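Local coordinates for putative integron gene cassette protein (Uncultured bacterium, PDB 3GHJ) that is of unknown function but belongs to the glyoxalase/bleomycin resistance/dioxygenase superfamily and is encoded on a mobile integron gene cassette, at residues P100-L105 and V124-A129. The protein carries 1 engineered substitution. Sequence-based numbering, arbitrary orientation.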
loop_
_atom_site.group_PDB
_atom_site.type_symbol
_atom_site.label_atom_id
_atom_site.label_comp_id
_atom_site.label_asym_id
_atom_site.label_seq_id
_atom_site.Cartn_x
_atom_site.Cartn_y
_atom_site.Cartn_z
ATOM N N PRO A 100 -21.518 -8.664 -0.760
ATOM C CA PRO A 100 -21.684 -8.167 -2.132
ATOM C C PRO A 100 -20.367 -8.131 -2.908
ATOM O O PRO A 100 -20.353 -8.463 -4.093
ATOM C CB PRO A 100 -22.232 -6.751 -1.939
ATOM C CG PRO A 100 -22.910 -6.797 -0.597
ATOM C CD PRO A 100 -22.165 -7.794 0.240
ATOM N N LEU A 101 -19.273 -7.744 -2.257
ATOM C CA LEU A 101 -18.007 -7.640 -2.978
ATOM C C LEU A 101 -17.472 -9.020 -3.343
ATOM O O LEU A 101 -16.951 -9.226 -4.450
ATOM C CB LEU A 101 -16.983 -6.867 -2.144
ATOM C CG LEU A 101 -17.203 -5.358 -2.131
ATOM C CD1 LEU A 101 -16.392 -4.732 -1.003
ATOM C CD2 LEU A 101 -16.839 -4.748 -3.479
ATOM N N LYS A 102 -17.589 -9.964 -2.415
ATOM C CA LYS A 102 -17.217 -11.346 -2.708
ATOM C C LYS A 102 -17.969 -11.871 -3.930
ATOM O O LYS A 102 -17.372 -12.436 -4.852
ATOM C CB LYS A 102 -17.479 -12.243 -1.499
ATOM C CG LYS A 102 -17.267 -13.723 -1.784
ATOM C CD LYS A 102 -17.394 -14.525 -0.508
ATOM C CE LYS A 102 -17.225 -16.011 -0.765
ATOM N NZ LYS A 102 -17.450 -16.790 0.489
ATOM N N LYS A 103 -19.283 -11.662 -3.939
ATOM C CA LYS A 103 -20.116 -12.127 -5.035
ATOM C C LYS A 103 -19.770 -11.430 -6.347
ATOM O O LYS A 103 -19.737 -12.059 -7.409
ATOM C CB LYS A 103 -21.591 -11.911 -4.681
ATOM C CG LYS A 103 -22.564 -12.631 -5.614
ATOM C CD LYS A 103 -22.503 -14.134 -5.384
ATOM C CE LYS A 103 -23.558 -14.874 -6.188
ATOM N NZ LYS A 103 -23.486 -16.340 -5.941
ATOM N N ALA A 104 -19.513 -10.129 -6.282
ATOM C CA ALA A 104 -19.183 -9.378 -7.486
ATOM C C ALA A 104 -17.886 -9.894 -8.102
ATOM O O ALA A 104 -17.802 -10.096 -9.311
ATOM C CB ALA A 104 -19.066 -7.903 -7.178
ATOM N N LEU A 105 -16.871 -10.102 -7.272
ATOM C CA LEU A 105 -15.617 -10.651 -7.771
ATOM C C LEU A 105 -15.837 -12.029 -8.392
ATOM O O LEU A 105 -15.351 -12.307 -9.494
ATOM C CB LEU A 105 -14.569 -10.730 -6.653
ATOM C CG LEU A 105 -13.947 -9.417 -6.171
ATOM C CD1 LEU A 105 -13.060 -9.687 -4.969
ATOM C CD2 LEU A 105 -13.150 -8.763 -7.281
ATOM N N VAL A 124 -12.720 -7.909 9.252
ATOM C CA VAL A 124 -13.123 -9.007 8.384
ATOM C C VAL A 124 -12.388 -8.844 7.057
ATOM O O VAL A 124 -12.321 -7.737 6.525
ATOM C CB VAL A 124 -14.640 -8.974 8.105
ATOM C CG1 VAL A 124 -15.032 -10.136 7.206
ATOM C CG2 VAL A 124 -15.422 -9.017 9.410
ATOM N N SER A 125 -11.836 -9.933 6.531
ATOM C CA SER A 125 -11.058 -9.858 5.297
ATOM C C SER A 125 -11.561 -10.793 4.217
ATOM O O SER A 125 -12.053 -11.890 4.498
ATOM C CB SER A 125 -9.591 -10.197 5.557
ATOM O OG SER A 125 -8.996 -9.293 6.469
ATOM N N LEU A 126 -11.433 -10.358 2.970
ATOM C CA LEU A 126 -11.552 -11.234 1.821
ATOM C C LEU A 126 -10.222 -11.257 1.106
ATOM O O LEU A 126 -9.557 -10.226 1.012
ATOM C CB LEU A 126 -12.584 -10.707 0.834
ATOM C CG LEU A 126 -14.029 -10.652 1.313
ATOM C CD1 LEU A 126 -14.844 -9.904 0.286
ATOM C CD2 LEU A 126 -14.549 -12.081 1.513
ATOM N N TYR A 127 -9.853 -12.410 0.562
ATOM C CA TYR A 127 -8.573 -12.566 -0.117
ATOM C C TYR A 127 -8.764 -13.043 -1.542
ATOM O O TYR A 127 -9.586 -13.924 -1.802
ATOM C CB TYR A 127 -7.695 -13.561 0.639
ATOM C CG TYR A 127 -7.296 -13.095 2.017
ATOM C CD1 TYR A 127 -7.994 -13.516 3.144
ATOM C CD2 TYR A 127 -6.234 -12.215 2.192
ATOM C CE1 TYR A 127 -7.633 -13.082 4.415
ATOM C CE2 TYR A 127 -5.863 -11.778 3.460
ATOM C CZ TYR A 127 -6.564 -12.221 4.563
ATOM O OH TYR A 127 -6.196 -11.794 5.821
ATOM N N PHE A 128 -8.007 -12.476 -2.469
ATOM C CA PHE A 128 -8.084 -12.869 -3.869
ATOM C C PHE A 128 -6.809 -12.447 -4.570
ATOM O O PHE A 128 -6.017 -11.665 -4.025
ATOM C CB PHE A 128 -9.303 -12.237 -4.561
ATOM C CG PHE A 128 -9.297 -10.725 -4.566
ATOM C CD1 PHE A 128 -9.730 -10.017 -3.457
ATOM C CD2 PHE A 128 -8.861 -10.024 -5.684
ATOM C CE1 PHE A 128 -9.733 -8.619 -3.459
ATOM C CE2 PHE A 128 -8.856 -8.629 -5.697
ATOM C CZ PHE A 128 -9.291 -7.927 -4.581
ATOM N N ALA A 129 -6.607 -12.971 -5.771
ATOM C CA ALA A 129 -5.419 -12.698 -6.570
ATOM C C ALA A 129 -5.689 -11.699 -7.686
ATOM O O ALA A 129 -6.790 -11.650 -8.235
ATOM C CB ALA A 129 -4.870 -14.008 -7.160
#
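L105 lays its CD1 methyl over one face of the F128 ring, 3.8 Å from the ring centroid and 16° off the normal, a CH-pi contact offset toward the F128 CD1-CE1 side of the rim. It joins helix 98-107 to strand 123-129; the strand-helix-three-strand order from 88-93 to 135-140 is the beta-alpha-beta-beta-beta topology expected of the vicinal oxygen chelate superfamily, and the helix packs against one face of this four-stranded sheet. The helix segment runs nearly parallel to the strand, 10° between their directions and 10.0 Å between axes, a spacing bridged by leucine and phenylalanine side chains. One helical turn back, and two residues earlier on the strand, L126 rests its CD1 3.9 Å from K102 N and equally close to K102 CB, while L101 CB lies slightly farther off. Leucine suits this buried place because its branched end reaches across to the helix and offers no polar group needing a partner. K102 shares in the packing through its aliphatic base; with CG anti to the backbone N and the rest extended, its ammonium group leaves the apolar layer to hydrogen-bond G114 O. Farther out, F138 on the neighbouring strand touches L101 and L105 and meets the F128 ring at an incline, while F45 of helix 39-49 also touches F128. F128 CG lies between its own backbone N and carbonyl carbon (chi1 61°), and from there the ring turns a face to L105 CD1.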